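Local structure of beta-hexosaminidase Amuc_2018 (Akkermansia muciniphila, 6JEA) at residues 252-257 with 304-309; 320-325 with 344-349; 98-103 with 125-130. The protein hydrolyses terminal non-reducing N-acetylhexosamine units, removing GlcNAc from unbranched N-glycan ends and from chitobiose, as a member of glycosyl hydrolase family 20. All blocks are in the same frame, centred on the assembly; numbering follows the deposited sequence. Where two conformers were deposited one is given.

All three contacts lie in the family 20 catalytic domain, on the curled, mainly parallel sheet of its TIM-type barrel and the loops that follow its strands. Along the chain contact 3 comes first, then contact 1, then contact 2. Contacts 1 and 2 have centres about 11 Å apart and meet directly, because strands 303-307 and 320-323 are neighbours. Contact 3 lies further round: its centre is about 15 Å from that of contact 1 and about 18 Å from that of contact 2. His125 of contact 3 packs on His253 and Trp307 of contact 1. His193 lies between contacts 1 and 3. All three touch the bound NAG and form parts of one sugar pocket.

Contact 1: residues 252-257 with 304-309; sequences VHLGGD and PQFWYE. With NAG (2-acetamido-2-deoxy-beta-D-glucopyranose), chain B.
His253 and Trp307 meet where parallel strands 251-255 and 303-307 run side by side in the barrel. Three backbone hydrogen bonds join the segments. Gln305 N donates to Val252 O at 2.9 Å, Leu254 N to Gln305 O at 3.0 Å, and Trp307 N to Gly255 O at 2.6 Å.

The aromatic contact is oblique. His253 NE2 sits over the centre of the indole, and CE1 comes within 3.3 Å of Trp307 NE1. The ring planes are 48° apart. CG of His253 is anti to the backbone N (chi1 -163°), which carries the ring along to Trp307. Gly255 N donates to His253 ND1 in the ring plane at 2.9 Å and helps fix its rotation. Trp307 NE1 bonds Glu187.

The apolar contact is small. Leu254 CD1 touches Pro304 CB and Phe306 CE2. Gly256 lies at the edge of the Phe306 ring, where a CB would clash.

At the sugar, NAG C8 lies over the indole face opposite His253, 3.6 Å from Trp307 CD1. It is also 3.4 Å from Asp257 CG. Asp257 OD2 bonds His193 of the charge relay. The acetamido methyl sits in a corner formed by the Trp307 face and the Asp257 carboxylate, consistent with a pocket made for N-acetylated sugars.

Contact 2: residues 320-325 with 344-349; sequences TVYAWR and IMASSE. With NAG (2-acetamido-2-deoxy-beta-D-glucopyranose), chain B.
Tyr322 and Ile344 lie side by side on parallel strands 320-323 and 342-345, which with helix 329-339 form a beta-alpha-beta unit. Ile344 N donates to Val321 O at 2.9 Å. Ala323 N donates to Ile344 O, also at 2.9 Å.

Past the strands, Trp324 O accepts from Ser348 N at 2.9 Å, with the donor 42° above the carbonyl plane. Arg325 O accepts from a water at 2.8 Å, and the same water makes a weak hydrogen bond with Ser347 OG.

Most polar side-chain ends find partners outside the two segments. Thr320 OG1 meets Arg393 and Tyr322 OH meets Gln305. Trp324 NE1 bonds Tyr308 O, and Arg325 NH2 bridges to Glu309.

Apolar contacts flank the strands. Ile344 CD1 makes a CH-pi contact over the Tyr322 ring, 4.1 Å from its centroid, and also touches Thr320 CG2 at 3.6 Å.

With CG between the backbone N and the carbonyl carbon (chi1 55°), the indole of Trp324 turns toward the sugar. Arg325 CG lies over the centre of one indole face and NAG C8 over the opposite one. Trp324 CZ3 approaches NAG O1 at 3.6 Å. Bonds at both the indole N and the backbone O thus hold this substrate-binding tryptophan against the sugar.

Contact 3: residues 98-103 with 125-130; sequences DPARHF and HLHLTD. With NAG (2-acetamido-2-deoxy-beta-D-glucopyranose), chain B.
Ala100 N donates to His127 O at 3.1 Å, joining the loop after strand 92-97 to strand 123-130 at His127, the centre of an inverse gamma turn. Ala100 CB packs on the backbone of 128-130, and Pro99 CG touches Leu128 CD2.

Arg101 carries the polar contact. Its chain bends at chi2 (60°), and the guanidinium stacks on the Asp130 carboxylate with the planes 18° apart. Arg101 NH2 is 3.1 Å from Asp130 OD2, a salt bridge without a hydrogen bond, because OD2 sits above the guanidinium plane. Asp98 OD2 instead lies in the guanidinium plane and takes a straight bond from Arg101 NH1 at 2.8 Å. Arg101 NE bonds Gln132. Asp98 OD1 accepts from Arg101 N, an Asx motif, and meets the His127 ring at its edge, 3.2 Å from CD2.

Asp130 OD2 is also gripped by His127 NE2 at 2.7 Å, on the anti side of the carboxylate. Asp130 OD1 bonds His193 of the charge relay, and a water bridges Asp130 OD1 and Arg101 NH2.

The guanidinium edge faces the sugar. NH1 of Arg101 donates to NAG O4 at 2.8 Å, and NH2 of Arg101 to NAG O3 at 3.1 Å. A leucine here has no charge or N-H, and would probably leave the Asp98 and Asp130 carboxylates without a shared mate and hold NAG O3 and O4 less firmly. One arginine thus ties the sugar hydroxyls to the aspartate of the charge relay.

Contact 1: residues 252-257 with 304-309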
# COMPACT_ATOMS: atom_id res chain seq x y z
N VAL A 252 9.44 2.92 8.20
CA VAL A 252 8.59 4.08 8.44
C VAL A 252 8.56 4.92 7.17
O VAL A 252 9.61 5.39 6.70
CB VAL A 252 9.09 4.91 9.63
CG1 VAL A 252 8.15 6.09 9.88
CG2 VAL A 252 9.19 4.04 10.88
N HIS A 253 7.38 5.08 6.60
CA HIS A 253 7.17 5.95 5.45
C HIS A 253 6.93 7.36 5.97
O HIS A 253 5.99 7.60 6.72
CB HIS A 253 5.99 5.45 4.62
CG HIS A 253 5.94 6.01 3.22
ND1 HIS A 253 6.09 7.35 2.95
CD2 HIS A 253 5.74 5.40 2.03
CE1 HIS A 253 5.99 7.55 1.65
NE2 HIS A 253 5.77 6.38 1.07
N LEU A 254 7.80 8.29 5.58
CA LEU A 254 7.74 9.66 6.06
C LEU A 254 6.98 10.59 5.11
O LEU A 254 6.92 11.80 5.36
CB LEU A 254 9.15 10.20 6.30
CG LEU A 254 10.01 9.42 7.30
CD1 LEU A 254 11.39 10.05 7.41
CD2 LEU A 254 9.34 9.37 8.66
N GLY A 255 6.41 10.05 4.04
CA GLY A 255 5.83 10.88 3.01
C GLY A 255 6.91 11.46 2.12
O GLY A 255 7.38 10.79 1.20
N GLY A 256 7.31 12.70 2.38
CA GLY A 256 8.44 13.29 1.70
C GLY A 256 8.12 14.02 0.42
O GLY A 256 9.06 14.50 -0.24
N ASP A 257 6.85 14.12 0.03
CA ASP A 257 6.50 14.91 -1.14
C ASP A 257 6.79 16.39 -0.88
O ASP A 257 6.79 16.85 0.26
CB ASP A 257 5.04 14.70 -1.51
CG ASP A 257 4.11 14.82 -0.32
OD1 ASP A 257 4.39 14.19 0.72
OD2 ASP A 257 3.09 15.55 -0.43
N PRO A 304 13.76 4.63 6.68
CA PRO A 304 12.75 5.51 6.07
C PRO A 304 12.43 5.15 4.63
O PRO A 304 13.24 4.60 3.88
CB PRO A 304 13.43 6.88 6.14
CG PRO A 304 14.87 6.56 5.94
CD PRO A 304 15.11 5.22 6.61
N GLN A 305 11.19 5.47 4.25
CA GLN A 305 10.74 5.37 2.87
C GLN A 305 10.14 6.70 2.46
O GLN A 305 9.64 7.45 3.30
CB GLN A 305 9.72 4.25 2.68
CG GLN A 305 10.32 2.87 2.75
CD GLN A 305 9.32 1.80 2.36
OE1 GLN A 305 8.12 2.04 2.34
NE2 GLN A 305 9.82 0.61 2.04
N PHE A 306 10.19 7.00 1.16
CA PHE A 306 9.73 8.31 0.70
C PHE A 306 8.92 8.20 -0.58
O PHE A 306 9.12 7.29 -1.39
CB PHE A 306 10.90 9.27 0.44
CG PHE A 306 11.80 9.49 1.62
CD1 PHE A 306 12.88 8.66 1.85
CD2 PHE A 306 11.57 10.54 2.49
CE1 PHE A 306 13.72 8.87 2.93
CE2 PHE A 306 12.41 10.75 3.57
CZ PHE A 306 13.48 9.91 3.79
N TRP A 307 7.98 9.14 -0.75
CA TRP A 307 7.47 9.43 -2.08
C TRP A 307 8.56 10.17 -2.86
O TRP A 307 9.05 11.21 -2.41
CB TRP A 307 6.20 10.28 -2.00
CG TRP A 307 5.07 9.66 -1.24
CD1 TRP A 307 4.55 10.09 -0.05
CD2 TRP A 307 4.32 8.49 -1.60
NE1 TRP A 307 3.52 9.26 0.34
CE2 TRP A 307 3.36 8.27 -0.59
CE3 TRP A 307 4.37 7.60 -2.69
CZ2 TRP A 307 2.46 7.20 -0.63
CZ3 TRP A 307 3.47 6.54 -2.72
CH2 TRP A 307 2.53 6.36 -1.70
N TYR A 308 8.94 9.63 -4.01
CA TYR A 308 10.14 10.12 -4.69
C TYR A 308 9.95 11.54 -5.19
O TYR A 308 8.91 11.88 -5.77
CB TYR A 308 10.50 9.19 -5.85
CG TYR A 308 11.86 9.47 -6.45
CD1 TYR A 308 12.99 9.59 -5.64
CD2 TYR A 308 12.03 9.58 -7.82
CE1 TYR A 308 14.24 9.84 -6.18
CE2 TYR A 308 13.28 9.82 -8.37
CZ TYR A 308 14.38 9.95 -7.54
OH TYR A 308 15.62 10.19 -8.09
N GLU A 309 10.95 12.38 -4.95
CA GLU A 309 11.07 13.69 -5.58
C GLU A 309 12.44 13.76 -6.24
O GLU A 309 13.46 13.61 -5.56
CB GLU A 309 10.90 14.83 -4.56
CG GLU A 309 9.51 14.95 -3.95
CD GLU A 309 8.46 15.47 -4.92
OE1 GLU A 309 8.78 15.67 -6.11
OE2 GLU A 309 7.31 15.70 -4.48
C1 NAG B . -1.53 11.57 -4.32
C2 NAG B . -1.28 12.35 -3.02
C3 NAG B . -2.39 12.06 -2.00
C4 NAG B . -3.77 12.24 -2.62
C5 NAG B . -3.87 11.43 -3.90
C6 NAG B . -5.18 11.63 -4.62
C7 NAG B . 1.06 12.85 -2.45
C8 NAG B . 2.32 12.32 -1.84
N2 NAG B . 0.02 12.01 -2.46
O1 NAG B . -0.58 11.95 -5.26
O3 NAG B . -2.23 12.94 -0.89
O4 NAG B . -4.77 11.79 -1.71
O5 NAG B . -2.83 11.85 -4.80
O6 NAG B . -5.25 10.82 -5.79
O7 NAG B . 0.98 13.98 -2.92

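Contact 2: residues 320-325 with 344-349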
# COMPACT_ATOMS: atom_id res chain seq x y z
N THR A 320 14.67 3.67 0.15
CA THR A 320 13.63 3.26 -0.78
C THR A 320 12.66 4.40 -1.05
O THR A 320 12.16 5.06 -0.12
CB THR A 320 12.88 2.03 -0.26
OG1 THR A 320 13.78 0.93 -0.17
CG2 THR A 320 11.74 1.66 -1.20
N VAL A 321 12.39 4.63 -2.34
CA VAL A 321 11.46 5.66 -2.78
C VAL A 321 10.40 5.02 -3.66
O VAL A 321 10.59 3.95 -4.25
CB VAL A 321 12.18 6.80 -3.52
CG1 VAL A 321 13.19 7.47 -2.60
CG2 VAL A 321 12.87 6.26 -4.76
N TYR A 322 9.25 5.69 -3.74
CA TYR A 322 8.12 5.25 -4.55
C TYR A 322 7.99 6.15 -5.77
O TYR A 322 7.95 7.38 -5.63
CB TYR A 322 6.82 5.30 -3.75
CG TYR A 322 6.70 4.32 -2.60
CD1 TYR A 322 7.46 4.48 -1.44
CD2 TYR A 322 5.81 3.27 -2.65
CE1 TYR A 322 7.35 3.60 -0.38
CE2 TYR A 322 5.69 2.38 -1.59
CZ TYR A 322 6.46 2.55 -0.46
OH TYR A 322 6.34 1.67 0.59
N ALA A 323 7.94 5.55 -6.95
CA ALA A 323 7.57 6.29 -8.15
C ALA A 323 6.06 6.44 -8.19
O ALA A 323 5.33 5.45 -8.10
CB ALA A 323 8.07 5.57 -9.41
N TRP A 324 5.59 7.68 -8.30
CA TRP A 324 4.15 7.94 -8.20
C TRP A 324 3.61 8.95 -9.19
O TRP A 324 2.41 8.90 -9.48
CB TRP A 324 3.81 8.41 -6.78
CG TRP A 324 4.61 9.60 -6.32
CD1 TRP A 324 5.92 9.61 -5.95
CD2 TRP A 324 4.14 10.94 -6.18
NE1 TRP A 324 6.30 10.88 -5.59
CE2 TRP A 324 5.22 11.72 -5.72
CE3 TRP A 324 2.91 11.57 -6.40
CZ2 TRP A 324 5.11 13.09 -5.48
CZ3 TRP A 324 2.80 12.93 -6.15
CH2 TRP A 324 3.90 13.67 -5.70
N ARG A 325 4.41 9.86 -9.73
CA ARG A 325 3.88 10.90 -10.60
C ARG A 325 3.60 10.35 -12.00
O ARG A 325 4.29 9.46 -12.50
CB ARG A 325 4.86 12.08 -10.70
CG ARG A 325 4.97 12.90 -9.43
CD ARG A 325 5.85 14.12 -9.65
NE ARG A 325 6.07 14.87 -8.42
CZ ARG A 325 5.25 15.83 -7.97
NH1 ARG A 325 4.16 16.14 -8.66
NH2 ARG A 325 5.53 16.46 -6.84
N ILE A 344 10.09 1.44 -5.61
CA ILE A 344 8.82 0.73 -5.63
C ILE A 344 7.91 1.45 -6.61
O ILE A 344 7.74 2.68 -6.53
CB ILE A 344 8.20 0.66 -4.23
CG1 ILE A 344 9.16 -0.04 -3.26
CG2 ILE A 344 6.88 -0.07 -4.27
CD1 ILE A 344 8.66 -0.12 -1.84
N MET A 345 7.32 0.70 -7.54
CA MET A 345 6.51 1.28 -8.61
C MET A 345 5.08 1.47 -8.11
O MET A 345 4.36 0.50 -7.85
CB MET A 345 6.55 0.40 -9.85
CG MET A 345 5.75 0.96 -11.03
SD MET A 345 6.21 2.65 -11.47
CE MET A 345 7.95 2.46 -11.83
N ALA A 346 4.67 2.73 -7.97
CA ALA A 346 3.32 3.09 -7.55
C ALA A 346 2.76 4.18 -8.47
O ALA A 346 1.96 5.01 -8.03
CB ALA A 346 3.30 3.56 -6.10
N SER A 347 3.18 4.17 -9.73
CA SER A 347 2.86 5.26 -10.65
C SER A 347 1.36 5.44 -10.77
O SER A 347 0.61 4.48 -10.99
CB SER A 347 3.48 4.98 -12.02
OG SER A 347 3.27 6.07 -12.91
N SER A 348 0.91 6.70 -10.62
CA SER A 348 -0.52 7.00 -10.64
C SER A 348 -1.16 6.68 -11.98
O SER A 348 -2.39 6.54 -12.04
CB SER A 348 -0.75 8.47 -10.29
OG SER A 348 -0.32 9.33 -11.34
N GLU A 349 -0.37 6.56 -13.04
CA GLU A 349 -0.93 6.21 -14.34
C GLU A 349 -1.51 4.80 -14.34
O GLU A 349 -2.45 4.52 -15.10
CB GLU A 349 0.15 6.35 -15.42
CG GLU A 349 -0.34 6.18 -16.85
CD GLU A 349 0.76 6.34 -17.88
OE1 GLU A 349 1.85 6.85 -17.52
OE2 GLU A 349 0.55 5.95 -19.04
C1 NAG B . -1.53 11.57 -4.32
C2 NAG B . -1.28 12.35 -3.02
C3 NAG B . -2.39 12.06 -2.00
C4 NAG B . -3.77 12.24 -2.62
C5 NAG B . -3.87 11.43 -3.90
C6 NAG B . -5.18 11.63 -4.62
C7 NAG B . 1.06 12.85 -2.45
C8 NAG B . 2.32 12.32 -1.84
N2 NAG B . 0.02 12.01 -2.46
O1 NAG B . -0.58 11.95 -5.26
O3 NAG B . -2.23 12.94 -0.89
O4 NAG B . -4.77 11.79 -1.71
O5 NAG B . -2.83 11.85 -4.80
O6 NAG B . -5.25 10.82 -5.79
O7 NAG B . 0.98 13.98 -2.92
O HOH W 1 6.12 7.52 -11.60

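Contact 3: residues 98-103 with 125-130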
# COMPACT_ATOMS: atom_id res chain seq x y z
N ASP A 98 -5.90 4.12 3.32
CA ASP A 98 -5.81 5.52 3.74
C ASP A 98 -6.82 5.77 4.85
O ASP A 98 -7.85 6.42 4.64
CB ASP A 98 -6.05 6.44 2.54
CG ASP A 98 -5.87 7.90 2.87
OD1 ASP A 98 -5.50 8.22 4.02
OD2 ASP A 98 -6.10 8.73 1.97
N PRO A 99 -6.55 5.28 6.07
CA PRO A 99 -7.46 5.56 7.19
C PRO A 99 -7.43 7.01 7.65
O PRO A 99 -8.34 7.43 8.37
CB PRO A 99 -6.98 4.61 8.29
CG PRO A 99 -5.55 4.37 7.97
CD PRO A 99 -5.45 4.38 6.47
N ALA A 100 -6.41 7.77 7.27
CA ALA A 100 -6.38 9.19 7.61
C ALA A 100 -7.55 9.93 6.99
O ALA A 100 -8.21 10.74 7.65
CB ALA A 100 -5.05 9.81 7.17
N ARG A 101 -7.83 9.67 5.71
CA ARG A 101 -8.93 10.36 5.04
C ARG A 101 -10.28 9.81 5.51
O ARG A 101 -11.20 10.58 5.80
CB ARG A 101 -8.79 10.24 3.53
CG ARG A 101 -8.00 11.38 2.89
CD ARG A 101 -6.59 11.48 3.43
NE ARG A 101 -5.82 12.55 2.79
CZ ARG A 101 -5.13 12.40 1.67
NH1 ARG A 101 -5.11 11.23 1.04
NH2 ARG A 101 -4.46 13.43 1.16
N HIS A 102 -10.41 8.49 5.59
CA HIS A 102 -11.61 7.86 6.14
C HIS A 102 -11.18 6.66 6.97
O HIS A 102 -10.56 5.73 6.44
CB HIS A 102 -12.58 7.44 5.03
CG HIS A 102 -13.46 8.56 4.55
ND1 HIS A 102 -13.20 9.26 3.39
CD2 HIS A 102 -14.58 9.10 5.08
CE1 HIS A 102 -14.13 10.18 3.22
NE2 HIS A 102 -14.98 10.11 4.23
N PHE A 103 -11.52 6.70 8.25
CA PHE A 103 -11.16 5.64 9.18
C PHE A 103 -11.71 4.30 8.72
O PHE A 103 -12.81 4.22 8.16
CB PHE A 103 -11.69 5.99 10.58
CG PHE A 103 -11.28 5.02 11.65
CD1 PHE A 103 -9.98 4.99 12.11
CD2 PHE A 103 -12.21 4.17 12.22
CE1 PHE A 103 -9.61 4.11 13.11
CE2 PHE A 103 -11.85 3.28 13.22
CZ PHE A 103 -10.54 3.25 13.67
N HIS A 125 0.20 -1.02 3.50
CA HIS A 125 0.71 0.31 3.80
C HIS A 125 -0.42 1.14 4.40
O HIS A 125 -1.45 1.34 3.76
CB HIS A 125 1.28 0.93 2.52
CG HIS A 125 1.75 2.34 2.66
ND1 HIS A 125 2.14 3.09 1.57
CD2 HIS A 125 1.89 3.15 3.74
CE1 HIS A 125 2.50 4.29 1.97
NE2 HIS A 125 2.36 4.36 3.28
N LEU A 126 -0.23 1.61 5.63
CA LEU A 126 -1.25 2.38 6.34
C LEU A 126 -0.89 3.87 6.28
O LEU A 126 0.06 4.30 6.94
CB LEU A 126 -1.37 1.93 7.79
CG LEU A 126 -1.50 0.43 8.10
CD1 LEU A 126 -1.60 0.22 9.61
CD2 LEU A 126 -2.69 -0.17 7.40
N HIS A 127 -1.66 4.64 5.51
CA HIS A 127 -1.53 6.10 5.50
C HIS A 127 -2.28 6.62 6.71
O HIS A 127 -3.47 6.93 6.66
CB HIS A 127 -2.08 6.67 4.19
CG HIS A 127 -1.75 8.11 3.98
ND1 HIS A 127 -0.50 8.54 3.59
CD2 HIS A 127 -2.51 9.23 4.09
CE1 HIS A 127 -0.50 9.86 3.47
NE2 HIS A 127 -1.71 10.30 3.77
N LEU A 128 -1.56 6.73 7.83
CA LEU A 128 -2.21 6.93 9.13
C LEU A 128 -2.55 8.39 9.42
O LEU A 128 -3.46 8.66 10.21
CB LEU A 128 -1.32 6.38 10.24
CG LEU A 128 -1.12 4.87 10.24
CD1 LEU A 128 0.04 4.48 11.15
CD2 LEU A 128 -2.40 4.19 10.68
N THR A 129 -1.82 9.34 8.83
CA THR A 129 -1.94 10.75 9.19
C THR A 129 -1.99 11.60 7.93
O THR A 129 -1.30 11.30 6.94
CB THR A 129 -0.77 11.21 10.07
OG1 THR A 129 0.43 11.27 9.27
CG2 THR A 129 -0.54 10.26 11.24
N ASP A 130 -2.78 12.66 7.97
CA ASP A 130 -2.85 13.65 6.89
C ASP A 130 -3.59 14.86 7.44
O ASP A 130 -3.84 14.96 8.64
CB ASP A 130 -3.51 13.07 5.64
CG ASP A 130 -2.94 13.64 4.36
OD1 ASP A 130 -2.89 14.89 4.23
OD2 ASP A 130 -2.52 12.86 3.48
C1 NAG B . -1.53 11.57 -4.32
C2 NAG B . -1.28 12.35 -3.02
C3 NAG B . -2.39 12.06 -2.00
C4 NAG B . -3.77 12.24 -2.62
C5 NAG B . -3.87 11.43 -3.90
C6 NAG B . -5.18 11.63 -4.62
C7 NAG B . 1.06 12.85 -2.45
C8 NAG B . 2.32 12.32 -1.84
N2 NAG B . 0.02 12.01 -2.46
O1 NAG B . -0.58 11.95 -5.26
O3 NAG B . -2.23 12.94 -0.89
O4 NAG B . -4.77 11.79 -1.71
O5 NAG B . -2.83 11.85 -4.80
O6 NAG B . -5.25 10.82 -5.79
O7 NAG B . 0.98 13.98 -2.92
O HOH W 2 -4.48 16.32 2.01